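Local coordinates for protein interleukin-20 receptor subunit beta (Homo sapiens, PDB 6DF3) that pairs with a second receptor chain, IL20RA or IL22RA1, to form the cell-surface receptors through which IL19, IL20 and IL24 act, at residues S11-H16 and E123-Q128; T102-P107 and P127-L132. The protein carries 1 engineered substitution. All blocks are in the same frame, centred on the assembly; numbering follows the deposited sequence.

Contact 1. Residues S11-H16 and E123-Q128; sequences STNMKH and EDLGPQ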
ATOM      1  N   SER C  11       2.257 -23.400   6.359  1.00 48.89           N
ATOM      2  CA  SER C  11       2.318 -22.203   5.602  1.00 49.30           C
ATOM      3  C   SER C  11       2.957 -22.510   4.275  1.00 51.23           C
ATOM      4  O   SER C  11       4.142 -22.793   4.224  1.00 49.60           O
ATOM      5  CB  SER C  11       3.077 -21.078   6.311  1.00 48.97           C
ATOM      6  OG  SER C  11       3.314 -19.951   5.428  1.00 46.17           O
ATOM      7  N   THR C  12       2.143 -22.347   3.229  1.00 51.36           N
ATOM      8  CA  THR C  12       2.436 -22.655   1.857  1.00 56.08           C
ATOM      9  C   THR C  12       2.179 -21.398   1.002  1.00 55.80           C
ATOM     10  O   THR C  12       1.031 -20.892   1.004  1.00 51.50           O
ATOM     11  CB  THR C  12       1.454 -23.724   1.349  1.00 56.60           C
ATOM     12  OG1 THR C  12       1.623 -24.887   2.140  1.00 65.75           O
ATOM     13  CG2 THR C  12       1.828 -24.088  -0.032  1.00 66.49           C
ATOM     14  N   ASN C  13       3.205 -20.950   0.269  1.00 55.87           N
ATOM     15  CA  ASN C  13       3.118 -19.744  -0.626  1.00 55.81           C
ATOM     16  C   ASN C  13       2.331 -18.549   0.019  1.00 52.98           C
ATOM     17  O   ASN C  13       1.304 -18.082  -0.504  1.00 53.15           O
ATOM     18  CB  ASN C  13       2.503 -20.162  -1.951  1.00 55.09           C
ATOM     19  CG  ASN C  13       3.463 -20.947  -2.791  1.00 60.69           C
ATOM     20  OD1 ASN C  13       4.688 -20.788  -2.695  1.00 63.01           O
ATOM     21  ND2 ASN C  13       2.928 -21.837  -3.594  1.00 62.09           N
ATOM     22  N   MET C  14       2.755 -18.168   1.218  1.00 52.63           N
ATOM     23  CA  MET C  14       2.093 -17.077   2.018  1.00 51.54           C
ATOM     24  C   MET C  14       0.671 -17.282   2.412  1.00 50.42           C
ATOM     25  O   MET C  14       0.048 -16.356   2.885  1.00 50.92           O
ATOM     26  CB  MET C  14       2.268 -15.706   1.349  1.00 48.88           C
ATOM     27  CG  MET C  14       3.718 -15.335   1.208  1.00 50.35           C
ATOM     28  SD  MET C  14       4.622 -14.936   2.788  1.00 57.00           S
ATOM     29  CE  MET C  14       3.999 -13.265   3.060  1.00 53.58           C
ATOM     30  N   LYS C  15       0.145 -18.503   2.301  1.00 51.59           N
ATOM     31  CA  LYS C  15      -1.134 -18.865   2.942  1.00 51.55           C
ATOM     32  C   LYS C  15      -0.874 -19.628   4.257  1.00 50.87           C
ATOM     33  O   LYS C  15      -0.260 -20.719   4.230  1.00 50.74           O
ATOM     34  CB  LYS C  15      -1.933 -19.763   2.008  1.00 57.58           C
ATOM     35  CG  LYS C  15      -3.312 -20.019   2.555  1.00 61.29           C
ATOM     36  CD  LYS C  15      -4.069 -21.032   1.705  1.00 70.27           C
ATOM     37  CE  LYS C  15      -5.473 -21.213   2.266  1.00 79.04           C
ATOM     38  NZ  LYS C  15      -6.044 -22.535   1.900  1.00 88.21           N
ATOM     39  N   HIS C  16      -1.315 -19.100   5.398  1.00 48.25           N
ATOM     40  CA  HIS C  16      -1.020 -19.742   6.675  1.00 47.26           C
ATOM     41  C   HIS C  16      -2.228 -20.387   7.314  1.00 48.58           C
ATOM     42  O   HIS C  16      -3.180 -19.704   7.724  1.00 44.63           O
ATOM     43  CB  HIS C  16      -0.378 -18.770   7.649  1.00 44.47           C
ATOM     44  CG  HIS C  16       0.423 -17.711   6.998  1.00 43.51           C
ATOM     45  ND1 HIS C  16       1.521 -17.989   6.207  1.00 42.89           N
ATOM     46  CD2 HIS C  16       0.314 -16.343   7.048  1.00 42.48           C
ATOM     47  CE1 HIS C  16       1.992 -16.842   5.711  1.00 48.06           C
ATOM     48  NE2 HIS C  16       1.282 -15.823   6.215  1.00 44.43           N
ATOM     49  N   GLU C 123       1.097 -19.206 -12.769  1.00 86.24           N
ATOM     50  CA  GLU C 123       0.038 -19.555 -11.863  1.00 88.24           C
ATOM     51  C   GLU C 123      -0.165 -18.338 -10.952  1.00 80.70           C
ATOM     52  O   GLU C 123       0.806 -17.727 -10.500  1.00 75.48           O
ATOM     53  CB  GLU C 123       0.487 -20.774 -11.070  1.00 87.78           C
ATOM     54  CG  GLU C 123      -0.609 -21.456 -10.259  1.00 90.61           C
ATOM     55  CD  GLU C 123      -0.066 -22.562  -9.363  1.00 89.98           C
ATOM     56  OE1 GLU C 123       0.883 -22.272  -8.566  1.00 84.38           O
ATOM     57  OE2 GLU C 123      -0.579 -23.710  -9.493  1.00 90.17           O
ATOM     58  N   ASP C 124      -1.409 -17.978 -10.713  1.00 83.03           N
ATOM     59  CA  ASP C 124      -1.745 -16.815  -9.846  1.00 78.69           C
ATOM     60  C   ASP C 124      -1.486 -17.021  -8.357  1.00 74.07           C
ATOM     61  O   ASP C 124      -2.400 -17.313  -7.629  1.00 73.94           O
ATOM     62  CB  ASP C 124      -3.215 -16.486 -10.044  1.00 81.04           C
ATOM     63  CG  ASP C 124      -3.624 -15.144  -9.424  1.00 83.30           C
ATOM     64  OD1 ASP C 124      -3.038 -14.679  -8.397  1.00 85.90           O
ATOM     65  OD2 ASP C 124      -4.600 -14.566  -9.956  1.00 86.67           O
ATOM     66  N   LEU C 125      -0.267 -16.801  -7.881  1.00 70.67           N
ATOM     67  CA  LEU C 125      -0.001 -16.862  -6.452  1.00 69.81           C
ATOM     68  C   LEU C 125      -0.375 -15.608  -5.580  1.00 69.10           C
ATOM     69  O   LEU C 125      -0.146 -15.593  -4.347  1.00 61.06           O
ATOM     70  CB  LEU C 125       1.462 -17.239  -6.230  1.00 71.08           C
ATOM     71  CG  LEU C 125       1.831 -18.597  -6.847  1.00 74.80           C
ATOM     72  CD1 LEU C 125       3.339 -18.738  -6.892  1.00 77.09           C
ATOM     73  CD2 LEU C 125       1.243 -19.744  -6.009  1.00 74.38           C
ATOM     74  N   GLY C 126      -0.979 -14.586  -6.141  1.00 71.20           N
ATOM     75  CA  GLY C 126      -1.308 -13.415  -5.282  1.00 75.50           C
ATOM     76  C   GLY C 126      -0.317 -12.203  -5.191  1.00 76.56           C
ATOM     77  O   GLY C 126       0.928 -12.320  -5.533  1.00 68.20           O
ATOM     78  N   PRO C 127      -0.840 -11.040  -4.705  1.00 71.56           N
ATOM     79  CA  PRO C 127      -0.109  -9.791  -4.542  1.00 72.72           C
ATOM     80  C   PRO C 127       1.234  -9.930  -3.820  1.00 67.52           C
ATOM     81  O   PRO C 127       2.176  -9.169  -4.122  1.00 66.26           O
ATOM     82  CB  PRO C 127      -1.046  -8.953  -3.585  1.00 76.26           C
ATOM     83  CG  PRO C 127      -2.426  -9.454  -3.868  1.00 79.17           C
ATOM     84  CD  PRO C 127      -2.164 -10.955  -4.024  1.00 78.67           C
ATOM     85  N   GLN C 128       1.334 -10.876  -2.874  1.00 56.44           N
ATOM     86  CA  GLN C 128       2.578 -11.064  -2.239  1.00 57.87           C
ATOM     87  C   GLN C 128       3.711 -11.423  -3.216  1.00 55.06           C
ATOM     88  O   GLN C 128       4.860 -11.230  -2.827  1.00 59.61           O
ATOM     89  CB  GLN C 128       2.488 -12.098  -1.095  1.00 56.86           C
ATOM     90  CG  GLN C 128       1.498 -11.689   0.018  1.00 56.79           C
ATOM     91  CD  GLN C 128       2.091 -10.644   1.001  1.00 58.87           C
ATOM     92  OE1 GLN C 128       3.250 -10.136   0.830  1.00 63.94           O
ATOM     93  NE2 GLN C 128       1.314 -10.328   2.040  1.00 52.71           N
TER
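N13 and M14, at the tip of the type I' turn that joins strands 8-12 and 15-19, face L125 and Q128 of the loop before strand 130-137, with the CA atoms of N13 and L125 7.2 Å apart and those of M14 and Q128 7.4 Å apart. The turn is closed by a backbone bond from K15 N to T12 O (2.9 Å). N13 lays its amide against the leucine: ND2 lies 3.6 Å from L125 CD2, a van der Waals contact of the amide nitrogen with a methyl, while ND2 is hydrogen-bonded to T105 OG1. The other pair meets at about a right angle. M14 bends at both chi2 (-70°) and chi3 (-78°), which brings its terminal methyl over the face of the Q128 amide, CE standing 3.8 Å from CD and 3.9 Å from OE1. Behind the tip, a hydrogen bond of 2.8 Å between S11 OG and H16 ND1 joins the two strands, and D124 OD1 accepts from G126 N (3.1 Å) in an Asx turn. M14 also reaches V175, and L125 reaches T173. A beta hairpin of the first fibronectin type III domain docked on a loop of the second, this is the interdomain junction of a type II cytokine receptor.

Contact 2. Residues T102-P107 and P127-L132; sequences TILTRP and PQFEFL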
ATOM      1  N   THR C 102       7.604 -19.255   5.394  1.00 49.05           N
ATOM      2  CA  THR C 102       6.618 -19.868   4.511  1.00 46.67           C
ATOM      3  C   THR C 102       7.291 -20.841   3.458  1.00 54.44           C
ATOM      4  O   THR C 102       8.483 -20.663   3.123  1.00 52.07           O
ATOM      5  CB  THR C 102       5.771 -18.887   3.829  1.00 46.37           C
ATOM      6  OG1 THR C 102       4.640 -19.523   3.266  1.00 45.09           O
ATOM      7  CG2 THR C 102       6.515 -18.118   2.744  1.00 46.98           C
ATOM      8  N   ILE C 103       6.551 -21.863   2.992  1.00 53.09           N
ATOM      9  CA  ILE C 103       7.098 -22.809   1.994  1.00 55.98           C
ATOM     10  C   ILE C 103       6.826 -22.211   0.621  1.00 55.48           C
ATOM     11  O   ILE C 103       5.699 -22.124   0.208  1.00 54.81           O
ATOM     12  CB  ILE C 103       6.487 -24.210   2.119  1.00 58.05           C
ATOM     13  CG1 ILE C 103       6.876 -24.790   3.492  1.00 60.91           C
ATOM     14  CG2 ILE C 103       6.950 -25.086   0.946  1.00 62.07           C
ATOM     15  CD1 ILE C 103       6.134 -26.041   3.916  1.00 65.48           C
ATOM     16  N   LEU C 104       7.873 -21.806  -0.070  1.00 57.94           N
ATOM     17  CA  LEU C 104       7.733 -21.253  -1.443  1.00 61.19           C
ATOM     18  C   LEU C 104       8.008 -22.399  -2.388  1.00 64.46           C
ATOM     19  O   LEU C 104       9.134 -22.957  -2.396  1.00 68.43           O
ATOM     20  CB  LEU C 104       8.760 -20.144  -1.711  1.00 62.08           C
ATOM     21  CG  LEU C 104       8.644 -18.876  -0.865  1.00 60.93           C
ATOM     22  CD1 LEU C 104       9.475 -17.747  -1.463  1.00 64.09           C
ATOM     23  CD2 LEU C 104       7.201 -18.431  -0.754  1.00 58.51           C
ATOM     24  N   THR C 105       6.993 -22.762  -3.157  1.00 61.83           N
ATOM     25  CA  THR C 105       7.146 -23.809  -4.138  1.00 66.88           C
ATOM     26  C   THR C 105       7.657 -23.184  -5.440  1.00 69.75           C
ATOM     27  O   THR C 105       7.684 -21.943  -5.657  1.00 61.76           O
ATOM     28  CB  THR C 105       5.830 -24.621  -4.275  1.00 68.44           C
ATOM     29  OG1 THR C 105       4.726 -23.740  -4.271  1.00 75.25           O
ATOM     30  CG2 THR C 105       5.561 -25.448  -3.036  1.00 70.80           C
ATOM     31  N   ARG C 106       8.191 -24.035  -6.284  1.00 72.57           N
ATOM     32  CA  ARG C 106       8.330 -23.646  -7.650  1.00 75.69           C
ATOM     33  C   ARG C 106       6.957 -23.347  -8.367  1.00 75.47           C
ATOM     34  O   ARG C 106       5.956 -24.064  -8.176  1.00 67.71           O
ATOM     35  CB  ARG C 106       9.167 -24.645  -8.371  1.00 80.92           C
ATOM     36  CG  ARG C 106       8.575 -26.012  -8.467  1.00 87.33           C
ATOM     37  CD  ARG C 106       9.739 -26.978  -8.328  1.00 92.53           C
ATOM     38  NE  ARG C 106       9.418 -28.297  -8.780  1.00 95.23           N
ATOM     39  CZ  ARG C 106      10.131 -29.362  -8.469  1.00105.58           C
ATOM     40  NH1 ARG C 106      11.189 -29.286  -7.655  1.00108.24           N
ATOM     41  NH2 ARG C 106       9.774 -30.533  -8.973  1.00113.28           N
ATOM     42  N   PRO C 107       6.907 -22.223  -9.158  1.00 76.70           N
ATOM     43  CA  PRO C 107       5.623 -21.832  -9.735  1.00 75.17           C
ATOM     44  C   PRO C 107       5.216 -22.750 -10.862  1.00 75.74           C
ATOM     45  O   PRO C 107       6.076 -23.154 -11.662  1.00 77.06           O
ATOM     46  CB  PRO C 107       5.888 -20.382 -10.256  1.00 77.15           C
ATOM     47  CG  PRO C 107       7.374 -20.360 -10.572  1.00 78.31           C
ATOM     48  CD  PRO C 107       7.977 -21.248  -9.479  1.00 78.48           C
ATOM     49  N   PRO C 127      -0.840 -11.040  -4.705  1.00 71.56           N
ATOM     50  CA  PRO C 127      -0.109  -9.791  -4.542  1.00 72.72           C
ATOM     51  C   PRO C 127       1.234  -9.930  -3.820  1.00 67.52           C
ATOM     52  O   PRO C 127       2.176  -9.169  -4.122  1.00 66.26           O
ATOM     53  CB  PRO C 127      -1.046  -8.953  -3.585  1.00 76.26           C
ATOM     54  CG  PRO C 127      -2.426  -9.454  -3.868  1.00 79.17           C
ATOM     55  CD  PRO C 127      -2.164 -10.955  -4.024  1.00 78.67           C
ATOM     56  N   GLN C 128       1.334 -10.876  -2.874  1.00 56.44           N
ATOM     57  CA  GLN C 128       2.578 -11.064  -2.239  1.00 57.87           C
ATOM     58  C   GLN C 128       3.711 -11.423  -3.216  1.00 55.06           C
ATOM     59  O   GLN C 128       4.860 -11.230  -2.827  1.00 59.61           O
ATOM     60  CB  GLN C 128       2.488 -12.098  -1.095  1.00 56.86           C
ATOM     61  CG  GLN C 128       1.498 -11.689   0.018  1.00 56.79           C
ATOM     62  CD  GLN C 128       2.091 -10.644   1.001  1.00 58.87           C
ATOM     63  OE1 GLN C 128       3.250 -10.136   0.830  1.00 63.94           O
ATOM     64  NE2 GLN C 128       1.314 -10.328   2.040  1.00 52.71           N
ATOM     65  N   PHE C 129       3.426 -11.825  -4.452  1.00 56.41           N
ATOM     66  CA  PHE C 129       4.449 -12.417  -5.330  1.00 65.30           C
ATOM     67  C   PHE C 129       4.752 -11.693  -6.610  1.00 69.04           C
ATOM     68  O   PHE C 129       3.829 -11.440  -7.431  1.00 71.84           O
ATOM     69  CB  PHE C 129       4.022 -13.834  -5.792  1.00 65.75           C
ATOM     70  CG  PHE C 129       3.951 -14.860  -4.677  1.00 64.08           C
ATOM     71  CD1 PHE C 129       2.794 -14.953  -3.866  1.00 64.59           C
ATOM     72  CD2 PHE C 129       4.975 -15.774  -4.494  1.00 67.02           C
ATOM     73  CE1 PHE C 129       2.696 -15.902  -2.847  1.00 64.50           C
ATOM     74  CE2 PHE C 129       4.877 -16.743  -3.488  1.00 69.37           C
ATOM     75  CZ  PHE C 129       3.736 -16.794  -2.661  1.00 63.49           C
ATOM     76  N   GLU C 130       6.058 -11.546  -6.851  1.00 72.35           N
ATOM     77  CA  GLU C 130       6.596 -11.189  -8.178  1.00 79.77           C
ATOM     78  C   GLU C 130       7.342 -12.416  -8.807  1.00 79.02           C
ATOM     79  O   GLU C 130       7.959 -13.262  -8.071  1.00 72.60           O
ATOM     80  CB  GLU C 130       7.548  -9.989  -8.068  1.00 85.86           C
ATOM     81  CG  GLU C 130       6.873  -8.652  -7.764  1.00 95.29           C
ATOM     82  CD  GLU C 130       7.881  -7.556  -7.369  1.00102.02           C
ATOM     83  OE1 GLU C 130       8.620  -7.106  -8.282  1.00 99.60           O
ATOM     84  OE2 GLU C 130       7.957  -7.176  -6.150  1.00100.28           O
ATOM     85  N   PHE C 131       7.262 -12.496 -10.147  1.00 75.90           N
ATOM     86  CA  PHE C 131       7.828 -13.618 -10.951  1.00 77.34           C
ATOM     87  C   PHE C 131       9.032 -13.147 -11.759  1.00 79.18           C
ATOM     88  O   PHE C 131       8.971 -12.118 -12.464  1.00 78.66           O
ATOM     89  CB  PHE C 131       6.812 -14.240 -11.924  1.00 76.63           C
ATOM     90  CG  PHE C 131       5.619 -14.843 -11.251  1.00 76.79           C
ATOM     91  CD1 PHE C 131       4.522 -14.055 -10.912  1.00 76.69           C
ATOM     92  CD2 PHE C 131       5.591 -16.218 -10.911  1.00 78.00           C
ATOM     93  CE1 PHE C 131       3.406 -14.611 -10.279  1.00 77.50           C
ATOM     94  CE2 PHE C 131       4.472 -16.792 -10.289  1.00 75.75           C
ATOM     95  CZ  PHE C 131       3.386 -15.987  -9.959  1.00 76.94           C
ATOM     96  N   LEU C 132      10.112 -13.903 -11.598  1.00 78.49           N
ATOM     97  CA  LEU C 132      11.293 -13.856 -12.434  1.00 80.86           C
ATOM     98  C   LEU C 132      11.219 -14.952 -13.470  1.00 80.94           C
ATOM     99  O   LEU C 132      11.001 -16.104 -13.156  1.00 81.64           O
ATOM    100  CB  LEU C 132      12.505 -14.142 -11.588  1.00 81.38           C
ATOM    101  CG  LEU C 132      13.733 -13.333 -11.894  1.00 86.41           C
ATOM    102  CD1 LEU C 132      13.898 -12.392 -10.714  1.00 86.06           C
ATOM    103  CD2 LEU C 132      14.972 -14.223 -12.130  1.00 88.62           C
TER
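L104 and P107, on the extended segment that leads from strand 86-98 to strand 109-114, touch F129 and F131 in two separate places. At the inner end, P107 CB meets the rim of the F131 ring, close to the level of the ring, 3.9 Å from CE2. Further along, a methyl of L104 approaches the second ring obliquely, CD2 to F129 CE2 being 4.0 Å, and the two side chains run antiparallel alongside one another. F129 has CG beside its backbone N and anti to the carbonyl carbon (chi1 -66°), a setting that swings the ring across toward the leucine. Three of these four residues are buried, L104 being partly exposed. The backbones stay well separated, with 10.2 Å from L104 CA to F129 CA and 8.6 Å from P107 CA to F131 CA, so only side chains make the contact. By contrast, the side chains of I103 and R106 turn away to the exposed surface of the linker, although the I103 backbone is anchored to the hairpin. Strand 167-175 backs the aromatic side, T173 touching both phenylalanine side chains and V175 touching F129, while S182 of strand 180-189 packs against both L104 and P107; strand 130-137 itself runs between strands 145-149 and 167-175.

Contacts 1 and 2 lie side by side where the two fibronectin type III domains meet, their centres about 7 Å apart. Along the chain the order is 11-16, then 102-107, then 123-128 and 127-132, which overlap at P127 and Q128. The two partner segments, 11-16 and 102-107, also join each other: S11 OG is 2.6 Å from T102 OG1, a probable hydrogen bond, and the backbone of I103 is hydrogen-bonded to those of S11 and N13. Hairpin, linker and second-domain loop therefore form one continuous junction, an arrangement consistent with a defined angle between the two extracellular domains.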